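Local coordinates for probable LacI-family transcriptional regulator (PDB 3BIL), which probably binds DNA at cis-regulatory sites as a transcription factor of the LacI family, with a core resembling periplasmic binding proteins, at residues Gly224-Leu238 and Met251-Leu265. Residues are numbered along the deposited sequence; the frame is centred on the assembly and turned at random.
Sequences GYEQSVGFEGATKLL and MMTIGVIEACHKAGL
Phe-231 enters as a knob among Gly-255, Glu-258, Ala-259 and Lys-262. Its CB lies 3.6 Å from Glu-258 OE2. With CG anti to the backbone N (chi1 169°), the ring is sent across the Glu-258 and Lys-262 side chains: CG faces Glu-258 CD, CD1 comes 3.6 Å from Ala-259 N at the ring edge, CE1 meets Ala-259 CA, and CZ ends 3.6 Å from Lys-262 CD. The Glu-258 carboxylate stacks over one face, its plane 19° from the ring's. Over the same face stands Lys-262 NZ, a cation-pi contact 4.9 Å from the Phe-231 ring centroid. NZ also forms a salt bridge with Glu-258 OE1, using its anti lone pair, while Gln-227 NE2 donates a hydrogen bond to Glu-258 OE2 (3.0 Å) from above the carboxylate plane. Gly-255, lacking a side chain, lets the helix axes close to 7.1 Å, crossing at -53°; Met-252 CE packs on Gly-230 CA. Further along, Ala-234 CB touches Ala-259 CB at 3.6 Å, and Leu-238 meets Leu-265 tip to tip. Strand 244-247 links the helices in a parallel alpha/beta lobe of periplasmic-binding-protein type: Leu-237 and Val-256 both rest on its Leu-245, while Leu-284 of the second subunit packs on Glu-258.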
loop_
_atom_site.group_PDB
_atom_site.type_symbol
_atom_site.label_atom_id
_atom_site.label_comp_id
_atom_site.label_asym_id
_atom_site.label_seq_id
_atom_site.Cartn_x
_atom_site.Cartn_y
_atom_site.Cartn_z
ATOM N N GLY A 224 -15.061 5.179 10.132
ATOM C CA GLY A 224 -15.161 3.733 9.997
ATOM C C GLY A 224 -14.085 3.094 9.140
ATOM O O GLY A 224 -12.915 3.055 9.522
ATOM N N TYR A 225 -14.474 2.584 7.976
ATOM C CA TYR A 225 -13.551 1.744 7.202
ATOM C C TYR A 225 -13.204 2.242 5.782
ATOM O O TYR A 225 -12.023 2.325 5.434
ATOM C CB TYR A 225 -14.028 0.279 7.229
ATOM C CG TYR A 225 -13.998 -0.338 8.627
ATOM C CD1 TYR A 225 -12.821 -0.906 9.132
ATOM C CD2 TYR A 225 -15.140 -0.341 9.448
ATOM C CE1 TYR A 225 -12.775 -1.474 10.423
ATOM C CE2 TYR A 225 -15.113 -0.910 10.747
ATOM C CZ TYR A 225 -13.920 -1.475 11.224
ATOM O OH TYR A 225 -13.851 -2.037 12.492
ATOM N N GLU A 226 -14.225 2.601 4.992
ATOM C CA GLU A 226 -14.050 3.084 3.608
ATOM C C GLU A 226 -13.410 4.457 3.501
ATOM O O GLU A 226 -13.601 5.335 4.347
ATOM C CB GLU A 226 -15.387 3.134 2.839
ATOM C CG GLU A 226 -15.962 1.773 2.433
ATOM C CD GLU A 226 -16.415 0.933 3.631
ATOM O OE1 GLU A 226 -16.716 1.511 4.711
ATOM O OE2 GLU A 226 -16.466 -0.317 3.496
ATOM N N GLN A 227 -12.656 4.626 2.427
ATOM C CA GLN A 227 -12.179 5.910 2.013
ATOM C C GLN A 227 -13.383 6.837 1.890
ATOM O O GLN A 227 -13.289 8.011 2.230
ATOM C CB GLN A 227 -11.436 5.773 0.683
ATOM C CG GLN A 227 -10.888 7.078 0.115
ATOM C CD GLN A 227 -10.099 6.861 -1.160
ATOM O OE1 GLN A 227 -9.602 5.763 -1.422
ATOM N NE2 GLN A 227 -9.986 7.906 -1.968
ATOM N N SER A 228 -14.515 6.292 1.432
ATOM C CA SER A 228 -15.752 7.067 1.251
ATOM C C SER A 228 -16.229 7.684 2.571
ATOM O O SER A 228 -16.614 8.865 2.633
ATOM C CB SER A 228 -16.862 6.201 0.650
ATOM O OG SER A 228 -17.550 6.947 -0.354
ATOM N N VAL A 229 -16.182 6.880 3.624
ATOM C CA VAL A 229 -16.579 7.337 4.941
ATOM C C VAL A 229 -15.783 8.579 5.455
ATOM O O VAL A 229 -16.355 9.482 6.074
ATOM C CB VAL A 229 -16.521 6.180 5.907
ATOM C CG1 VAL A 229 -16.715 6.650 7.363
ATOM C CG2 VAL A 229 -17.572 5.099 5.477
ATOM N N GLY A 230 -14.486 8.633 5.149
ATOM C CA GLY A 230 -13.628 9.747 5.538
ATOM C C GLY A 230 -13.844 10.950 4.661
ATOM O O GLY A 230 -13.880 12.086 5.137
ATOM N N PHE A 231 -13.999 10.713 3.369
ATOM C CA PHE A 231 -14.363 11.776 2.455
ATOM C C PHE A 231 -15.679 12.466 2.889
ATOM O O PHE A 231 -15.800 13.720 2.843
ATOM C CB PHE A 231 -14.406 11.256 0.988
ATOM C CG PHE A 231 -15.023 12.224 0.017
ATOM C CD1 PHE A 231 -14.538 13.522 -0.106
ATOM C CD2 PHE A 231 -16.119 11.849 -0.758
ATOM C CE1 PHE A 231 -15.132 14.460 -1.000
ATOM C CE2 PHE A 231 -16.736 12.786 -1.670
ATOM C CZ PHE A 231 -16.232 14.094 -1.782
ATOM N N GLU A 232 -16.655 11.659 3.306
ATOM C CA GLU A 232 -17.989 12.182 3.661
ATOM C C GLU A 232 -17.806 12.892 5.005
ATOM O O GLU A 232 -18.108 14.081 5.168
ATOM C CB GLU A 232 -18.997 11.027 3.752
ATOM C CG GLU A 232 -20.332 11.228 2.997
ATOM C CD GLU A 232 -20.178 11.610 1.505
ATOM O OE1 GLU A 232 -20.226 12.818 1.179
ATOM O OE2 GLU A 232 -20.025 10.704 0.656
ATOM N N GLY A 233 -17.208 12.187 5.951
ATOM C CA GLY A 233 -16.853 12.829 7.209
ATOM C C GLY A 233 -16.141 14.176 7.073
ATOM O O GLY A 233 -16.566 15.184 7.644
ATOM N N ALA A 234 -15.055 14.213 6.317
ATOM C CA ALA A 234 -14.260 15.419 6.270
ATOM C C ALA A 234 -15.011 16.530 5.593
ATOM O O ALA A 234 -14.866 17.693 5.950
ATOM C CB ALA A 234 -12.969 15.155 5.568
ATOM N N THR A 235 -15.814 16.190 4.593
ATOM C CA THR A 235 -16.596 17.212 3.884
ATOM C C THR A 235 -17.630 17.798 4.846
ATOM O O THR A 235 -17.933 18.975 4.788
ATOM C CB THR A 235 -17.261 16.606 2.620
ATOM O OG1 THR A 235 -16.242 15.977 1.836
ATOM C CG2 THR A 235 -18.050 17.655 1.770
ATOM N N LYS A 236 -18.147 16.992 5.762
ATOM C CA LYS A 236 -19.128 17.516 6.740
ATOM C C LYS A 236 -18.537 18.402 7.815
ATOM O O LYS A 236 -19.148 19.425 8.170
ATOM C CB LYS A 236 -20.029 16.417 7.280
ATOM C CG LYS A 236 -21.100 16.193 6.267
ATOM C CD LYS A 236 -21.476 14.743 6.099
ATOM C CE LYS A 236 -22.360 14.653 4.849
ATOM N NZ LYS A 236 -23.520 13.763 5.049
ATOM N N LEU A 237 -17.325 18.049 8.281
ATOM C CA LEU A 237 -16.534 18.909 9.198
ATOM C C LEU A 237 -16.226 20.321 8.634
ATOM O O LEU A 237 -16.356 21.349 9.342
ATOM C CB LEU A 237 -15.270 18.180 9.624
ATOM C CG LEU A 237 -15.632 16.990 10.511
ATOM C CD1 LEU A 237 -14.548 15.903 10.578
ATOM C CD2 LEU A 237 -16.099 17.507 11.904
ATOM N N LEU A 238 -15.858 20.358 7.359
ATOM C CA LEU A 238 -15.632 21.600 6.636
ATOM C C LEU A 238 -16.918 22.393 6.496
ATOM O O LEU A 238 -16.897 23.616 6.584
ATOM C CB LEU A 238 -15.002 21.340 5.244
ATOM C CG LEU A 238 -13.588 20.777 5.143
ATOM C CD1 LEU A 238 -13.371 20.260 3.723
ATOM C CD2 LEU A 238 -12.503 21.802 5.480
ATOM N N MET A 251 -6.541 5.532 6.435
ATOM C CA MET A 251 -7.667 5.615 5.516
ATOM C C MET A 251 -8.445 6.917 5.685
ATOM O O MET A 251 -8.826 7.549 4.685
ATOM C CB MET A 251 -8.547 4.347 5.538
ATOM C CG MET A 251 -7.765 3.009 5.142
ATOM S SD MET A 251 -6.805 2.864 3.566
ATOM C CE MET A 251 -5.087 3.184 3.987
ATOM N N MET A 252 -8.641 7.348 6.938
ATOM C CA MET A 252 -9.238 8.638 7.186
ATOM C C MET A 252 -8.359 9.769 6.547
ATOM O O MET A 252 -8.886 10.749 5.984
ATOM C CB MET A 252 -9.569 8.811 8.691
ATOM C CG MET A 252 -10.657 7.799 9.327
ATOM S SD MET A 252 -12.372 7.917 8.665
ATOM C CE MET A 252 -12.162 7.175 7.086
ATOM N N THR A 253 -7.030 9.597 6.542
ATOM C CA THR A 253 -6.122 10.623 5.995
ATOM C C THR A 253 -6.270 10.810 4.513
ATOM O O THR A 253 -6.136 11.947 4.020
ATOM C CB THR A 253 -4.620 10.318 6.265
ATOM O OG1 THR A 253 -4.412 10.210 7.678
ATOM C CG2 THR A 253 -3.743 11.455 5.717
ATOM N N ILE A 254 -6.481 9.694 3.798
ATOM C CA ILE A 254 -6.895 9.755 2.392
ATOM C C ILE A 254 -8.201 10.534 2.152
ATOM O O ILE A 254 -8.204 11.457 1.324
ATOM C CB ILE A 254 -6.889 8.379 1.653
ATOM C CG1 ILE A 254 -5.493 7.803 1.684
ATOM C CG2 ILE A 254 -7.221 8.580 0.171
ATOM C CD1 ILE A 254 -5.458 6.261 1.661
ATOM N N GLY A 255 -9.271 10.195 2.891
ATOM C CA GLY A 255 -10.595 10.906 2.835
ATOM C C GLY A 255 -10.437 12.408 3.076
ATOM O O GLY A 255 -11.087 13.256 2.417
ATOM N N VAL A 256 -9.545 12.766 3.993
ATOM C CA VAL A 256 -9.236 14.192 4.216
ATOM C C VAL A 256 -8.606 14.865 2.992
ATOM O O VAL A 256 -8.988 16.012 2.646
ATOM C CB VAL A 256 -8.322 14.407 5.463
ATOM C CG1 VAL A 256 -7.765 15.799 5.474
ATOM C CG2 VAL A 256 -9.093 14.113 6.717
ATOM N N ILE A 257 -7.635 14.172 2.350
ATOM C CA ILE A 257 -7.017 14.684 1.107
ATOM C C ILE A 257 -8.071 14.774 -0.002
ATOM O O ILE A 257 -8.259 15.832 -0.642
ATOM C CB ILE A 257 -5.781 13.853 0.649
ATOM C CG1 ILE A 257 -4.636 13.999 1.661
ATOM C CG2 ILE A 257 -5.283 14.350 -0.674
ATOM C CD1 ILE A 257 -3.547 12.883 1.622
ATOM N N GLU A 258 -8.795 13.682 -0.209
ATOM C CA GLU A 258 -9.821 13.699 -1.223
ATOM C C GLU A 258 -10.803 14.857 -0.993
ATOM O O GLU A 258 -11.113 15.623 -1.942
ATOM C CB GLU A 258 -10.528 12.360 -1.284
ATOM C CG GLU A 258 -11.636 12.313 -2.339
ATOM C CD GLU A 258 -12.273 10.927 -2.455
ATOM O OE1 GLU A 258 -12.940 10.707 -3.508
ATOM O OE2 GLU A 258 -12.080 10.058 -1.522
ATOM N N ALA A 259 -11.265 14.998 0.255
ATOM C CA ALA A 259 -12.108 16.134 0.679
ATOM C C ALA A 259 -11.560 17.541 0.410
ATOM O O ALA A 259 -12.320 18.415 -0.017
ATOM C CB ALA A 259 -12.484 16.008 2.123
ATOM N N CYS A 260 -10.275 17.782 0.680
ATOM C CA CYS A 260 -9.678 19.113 0.406
ATOM C C CYS A 260 -9.518 19.365 -1.062
ATOM O O CYS A 260 -9.606 20.541 -1.511
ATOM C CB CYS A 260 -8.309 19.268 1.064
ATOM S SG CYS A 260 -8.551 19.076 2.782
ATOM N N HIS A 261 -9.260 18.262 -1.787
ATOM C CA HIS A 261 -9.093 18.307 -3.243
ATOM C C HIS A 261 -10.426 18.609 -3.871
ATOM O O HIS A 261 -10.563 19.624 -4.547
ATOM C CB HIS A 261 -8.481 17.013 -3.823
ATOM C CG HIS A 261 -8.409 16.989 -5.327
ATOM N ND1 HIS A 261 -7.464 17.705 -6.047
ATOM C CD2 HIS A 261 -9.160 16.328 -6.244
ATOM C CE1 HIS A 261 -7.652 17.497 -7.339
ATOM N NE2 HIS A 261 -8.671 16.666 -7.484
ATOM N N LYS A 262 -11.421 17.770 -3.606
ATOM C CA LYS A 262 -12.768 18.020 -4.132
ATOM C C LYS A 262 -13.325 19.416 -3.787
ATOM O O LYS A 262 -13.818 20.088 -4.663
ATOM C CB LYS A 262 -13.727 16.869 -3.789
ATOM C CG LYS A 262 -13.247 15.537 -4.455
ATOM C CD LYS A 262 -14.350 14.472 -4.785
ATOM C CE LYS A 262 -13.770 13.378 -5.720
ATOM N NZ LYS A 262 -14.171 11.972 -5.404
ATOM N N ALA A 263 -13.198 19.867 -2.540
ATOM C CA ALA A 263 -13.669 21.212 -2.113
ATOM C C ALA A 263 -12.879 22.394 -2.699
ATOM O O ALA A 263 -13.216 23.546 -2.429
ATOM C CB ALA A 263 -13.700 21.320 -0.546
ATOM N N GLY A 264 -11.810 22.116 -3.447
ATOM C CA GLY A 264 -10.907 23.170 -3.935
ATOM C C GLY A 264 -9.917 23.794 -2.936
ATOM O O GLY A 264 -9.420 24.905 -3.139
ATOM N N LEU A 265 -9.575 23.099 -1.868
ATOM C CA LEU A 265 -8.724 23.774 -0.878
ATOM C C LEU A 265 -7.238 23.357 -0.950
ATOM O O LEU A 265 -6.911 22.173 -1.061
ATOM C CB LEU A 265 -9.314 23.619 0.543
ATOM C CG LEU A 265 -10.772 24.063 0.733
ATOM C CD1 LEU A 265 -11.473 23.164 1.744
ATOM C CD2 LEU A 265 -10.886 25.556 1.176
#